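Local coordinates for ABC transporter, substrate binding protein (Mannopine) (Agrobacterium fabrum, PDB 5L9S) that serves as the periplasmic solute-binding protein of an ABC transporter, probably capturing the opine mannopine for uptake, at residues D229-V234 with N300-P305. Numbering follows the deposited sequence.
Sequences DGAFLV and NRIIVP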
ATOM      1  N   ASP A 229     -14.677  -5.165  -0.665  1.00 33.97           N
ATOM      2  CA  ASP A 229     -15.232  -4.894  -1.983  1.00 35.16           C
ATOM      3  C   ASP A 229     -14.751  -3.503  -2.432  1.00 40.71           C
ATOM      4  O   ASP A 229     -15.039  -2.485  -1.766  1.00 40.48           O
ATOM      5  CB  ASP A 229     -16.763  -4.970  -1.946  1.00 39.43           C
ATOM      6  CG  ASP A 229     -17.405  -5.108  -3.303  1.00 58.43           C
ATOM      7  OD1 ASP A 229     -17.680  -4.060  -3.934  1.00 59.64           O
ATOM      8  OD2 ASP A 229     -17.720  -6.260  -3.695  1.00 68.46           O
ATOM      9  N   GLY A 230     -13.947  -3.503  -3.506  1.00 37.47           N
ATOM     10  CA  GLY A 230     -13.342  -2.308  -4.069  1.00 37.67           C
ATOM     11  C   GLY A 230     -12.264  -1.690  -3.196  1.00 43.10           C
ATOM     12  O   GLY A 230     -11.937  -0.509  -3.367  1.00 43.16           O
ATOM     13  N   ALA A 231     -11.690  -2.479  -2.254  1.00 37.76           N
ATOM     14  CA  ALA A 231     -10.607  -1.992  -1.390  1.00 36.16           C
ATOM     15  C   ALA A 231      -9.365  -1.711  -2.236  1.00 35.39           C
ATOM     16  O   ALA A 231      -9.108  -2.414  -3.203  1.00 33.09           O
ATOM     17  CB  ALA A 231     -10.278  -3.030  -0.326  1.00 36.97           C
ATOM     18  N   PHE A 232      -8.617  -0.668  -1.900  1.00 32.68           N
ATOM     19  CA  PHE A 232      -7.410  -0.314  -2.632  1.00 32.59           C
ATOM     20  C   PHE A 232      -6.176  -0.928  -1.957  1.00 36.66           C
ATOM     21  O   PHE A 232      -5.840  -0.572  -0.822  1.00 35.57           O
ATOM     22  CB  PHE A 232      -7.313   1.209  -2.807  1.00 34.73           C
ATOM     23  CG  PHE A 232      -8.543   1.812  -3.454  1.00 37.43           C
ATOM     24  CD1 PHE A 232      -8.685   1.838  -4.843  1.00 40.51           C
ATOM     25  CD2 PHE A 232      -9.562   2.359  -2.676  1.00 40.12           C
ATOM     26  CE1 PHE A 232      -9.838   2.364  -5.438  1.00 42.09           C
ATOM     27  CE2 PHE A 232     -10.711   2.899  -3.278  1.00 43.07           C
ATOM     28  CZ  PHE A 232     -10.845   2.884  -4.650  1.00 41.20           C
ATOM     29  N   LEU A 233      -5.532  -1.886  -2.646  1.00 35.28           N
ATOM     30  CA  LEU A 233      -4.323  -2.566  -2.150  1.00 35.91           C
ATOM     31  C   LEU A 233      -3.093  -1.942  -2.738  1.00 41.01           C
ATOM     32  O   LEU A 233      -2.805  -2.141  -3.909  1.00 43.06           O
ATOM     33  CB  LEU A 233      -4.368  -4.069  -2.425  1.00 35.96           C
ATOM     34  CG  LEU A 233      -3.395  -4.927  -1.622  1.00 38.47           C
ATOM     35  CD1 LEU A 233      -3.778  -5.002  -0.157  1.00 37.48           C
ATOM     36  CD2 LEU A 233      -3.293  -6.304  -2.208  1.00 39.65           C
ATOM     37  N   VAL A 234      -2.413  -1.116  -1.944  1.00 39.14           N
ATOM     38  CA  VAL A 234      -1.233  -0.351  -2.355  1.00 40.18           C
ATOM     39  C   VAL A 234      -0.095  -0.697  -1.419  1.00 43.74           C
ATOM     40  O   VAL A 234      -0.244  -0.629  -0.201  1.00 43.65           O
ATOM     41  CB  VAL A 234      -1.517   1.194  -2.367  1.00 45.34           C
ATOM     42  CG1 VAL A 234      -0.327   1.984  -2.910  1.00 46.36           C
ATOM     43  CG2 VAL A 234      -2.769   1.531  -3.175  1.00 45.48           C
ATOM     44  N   ASN A 300     -10.297 -11.179  -6.805  1.00 45.83           N
ATOM     45  CA  ASN A 300     -11.656 -10.950  -7.310  1.00 45.83           C
ATOM     46  C   ASN A 300     -12.379  -9.658  -6.913  1.00 46.84           C
ATOM     47  O   ASN A 300     -13.388  -9.348  -7.545  1.00 46.29           O
ATOM     48  CB  ASN A 300     -12.565 -12.125  -6.926  1.00 50.07           C
ATOM     49  CG  ASN A 300     -12.023 -13.509  -7.213  1.00 67.30           C
ATOM     50  OD1 ASN A 300     -11.048 -13.701  -7.949  1.00 65.77           O
ATOM     51  ND2 ASN A 300     -12.662 -14.511  -6.636  1.00 58.94           N
ATOM     52  N   ARG A 301     -11.949  -8.945  -5.859  1.00 42.23           N
ATOM     53  CA  ARG A 301     -12.698  -7.751  -5.427  1.00 40.71           C
ATOM     54  C   ARG A 301     -11.843  -6.496  -5.194  1.00 40.55           C
ATOM     55  O   ARG A 301     -12.383  -5.386  -5.231  1.00 39.38           O
ATOM     56  CB  ARG A 301     -13.492  -8.041  -4.145  1.00 39.55           C
ATOM     57  CG  ARG A 301     -14.382  -9.246  -4.201  1.00 43.42           C
ATOM     58  CD  ARG A 301     -15.524  -9.124  -3.239  1.00 50.90           C
ATOM     59  NE  ARG A 301     -15.067  -9.290  -1.865  1.00 51.43           N
ATOM     60  CZ  ARG A 301     -15.774  -8.924  -0.799  1.00 62.46           C
ATOM     61  NH1 ARG A 301     -16.978  -8.375  -0.945  1.00 53.06           N
ATOM     62  NH2 ARG A 301     -15.293  -9.118   0.419  1.00 37.59           N
ATOM     63  N   ILE A 302     -10.556  -6.677  -4.870  1.00 35.44           N
ATOM     64  CA  ILE A 302      -9.638  -5.577  -4.586  1.00 34.98           C
ATOM     65  C   ILE A 302      -9.241  -4.810  -5.874  1.00 40.57           C
ATOM     66  O   ILE A 302      -9.211  -5.373  -6.974  1.00 40.06           O
ATOM     67  CB  ILE A 302      -8.400  -6.099  -3.751  1.00 37.17           C
ATOM     68  CG1 ILE A 302      -8.556  -5.876  -2.264  1.00 35.65           C
ATOM     69  CG2 ILE A 302      -7.054  -5.563  -4.209  1.00 38.79           C
ATOM     70  CD1 ILE A 302      -9.209  -6.968  -1.575  1.00 39.10           C
ATOM     71  N   ILE A 303      -8.920  -3.527  -5.704  1.00 38.76           N
ATOM     72  CA  ILE A 303      -8.437  -2.637  -6.759  1.00 39.82           C
ATOM     73  C   ILE A 303      -6.915  -2.480  -6.597  1.00 43.20           C
ATOM     74  O   ILE A 303      -6.415  -2.118  -5.527  1.00 41.15           O
ATOM     75  CB  ILE A 303      -9.149  -1.246  -6.726  1.00 42.58           C
ATOM     76  CG1 ILE A 303     -10.704  -1.351  -6.654  1.00 40.91           C
ATOM     77  CG2 ILE A 303      -8.687  -0.351  -7.870  1.00 45.11           C
ATOM     78  CD1 ILE A 303     -11.366  -2.084  -7.691  1.00 34.41           C
ATOM     79  N   VAL A 304      -6.199  -2.741  -7.660  1.00 43.38           N
ATOM     80  CA  VAL A 304      -4.746  -2.614  -7.677  1.00 45.51           C
ATOM     81  C   VAL A 304      -4.378  -1.373  -8.502  1.00 53.11           C
ATOM     82  O   VAL A 304      -5.015  -1.146  -9.533  1.00 55.71           O
ATOM     83  CB  VAL A 304      -4.070  -3.948  -8.098  1.00 50.35           C
ATOM     84  CG1 VAL A 304      -2.881  -3.742  -9.028  1.00 52.09           C
ATOM     85  CG2 VAL A 304      -3.689  -4.773  -6.868  1.00 48.67           C
ATOM     86  N   PRO A 305      -3.454  -0.496  -8.030  1.00 50.05           N
ATOM     87  CA  PRO A 305      -3.176   0.740  -8.788  1.00 51.21           C
ATOM     88  C   PRO A 305      -2.534   0.544 -10.164  1.00 54.68           C
ATOM     89  O   PRO A 305      -1.772  -0.408 -10.366  1.00 54.35           O
ATOM     90  CB  PRO A 305      -2.210   1.501  -7.854  1.00 52.28           C
ATOM     91  CG  PRO A 305      -1.524   0.432  -7.066  1.00 54.90           C
ATOM     92  CD  PRO A 305      -2.613  -0.573  -6.811  1.00 49.99           C
TER
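A single parallel beta bridge, Phe-232 with Ile-303, docks the connector between helices 295-300 and 307-325 along strand 224-240 of this periplasmic binding protein fold. Ala-231 O receives Ile-303 N at 2.7 Å in an almost straight bond (177° at the hydrogen), and Leu-233 N returns a bond of 3.0 Å to Ile-303 O, so both backbone polar groups of Ile-303 are held by the residues flanking Phe-232. Upstream, where the chain turns its corner, Gly-230 N bonds Arg-301 O at 3.0 Å from above the carbonyl plane, with a more bent N-H. Phe-232 and Ile-303 point the same way side by side; ring atom CD1 lies 3.6 Å from Ile-303 CB. Ile-303 CG2, anti to its own backbone N, meets ring atoms CD1 and CE1 obliquely, and Trp-127 meets the ring from outside the pair. Ile-302, which also touches Asp-297 of helix 295-300, spreads its branches over two residues: CG1 on Ala-231 CB and CG2 at 3.6 Å from Leu-233 CB. At the Asp-229 end, the Arg-301 chain bends at chi3 (-73°), laying its guanidinium over Asp-229 N; NH1 reaches Asp-229 OD2 at 3.5 Å, with the charged planes 71° apart. This long, crossed salt bridge is probably secondary: directional main-chain bonds fix the alignment, and buried aliphatic and aromatic packing reinforces it.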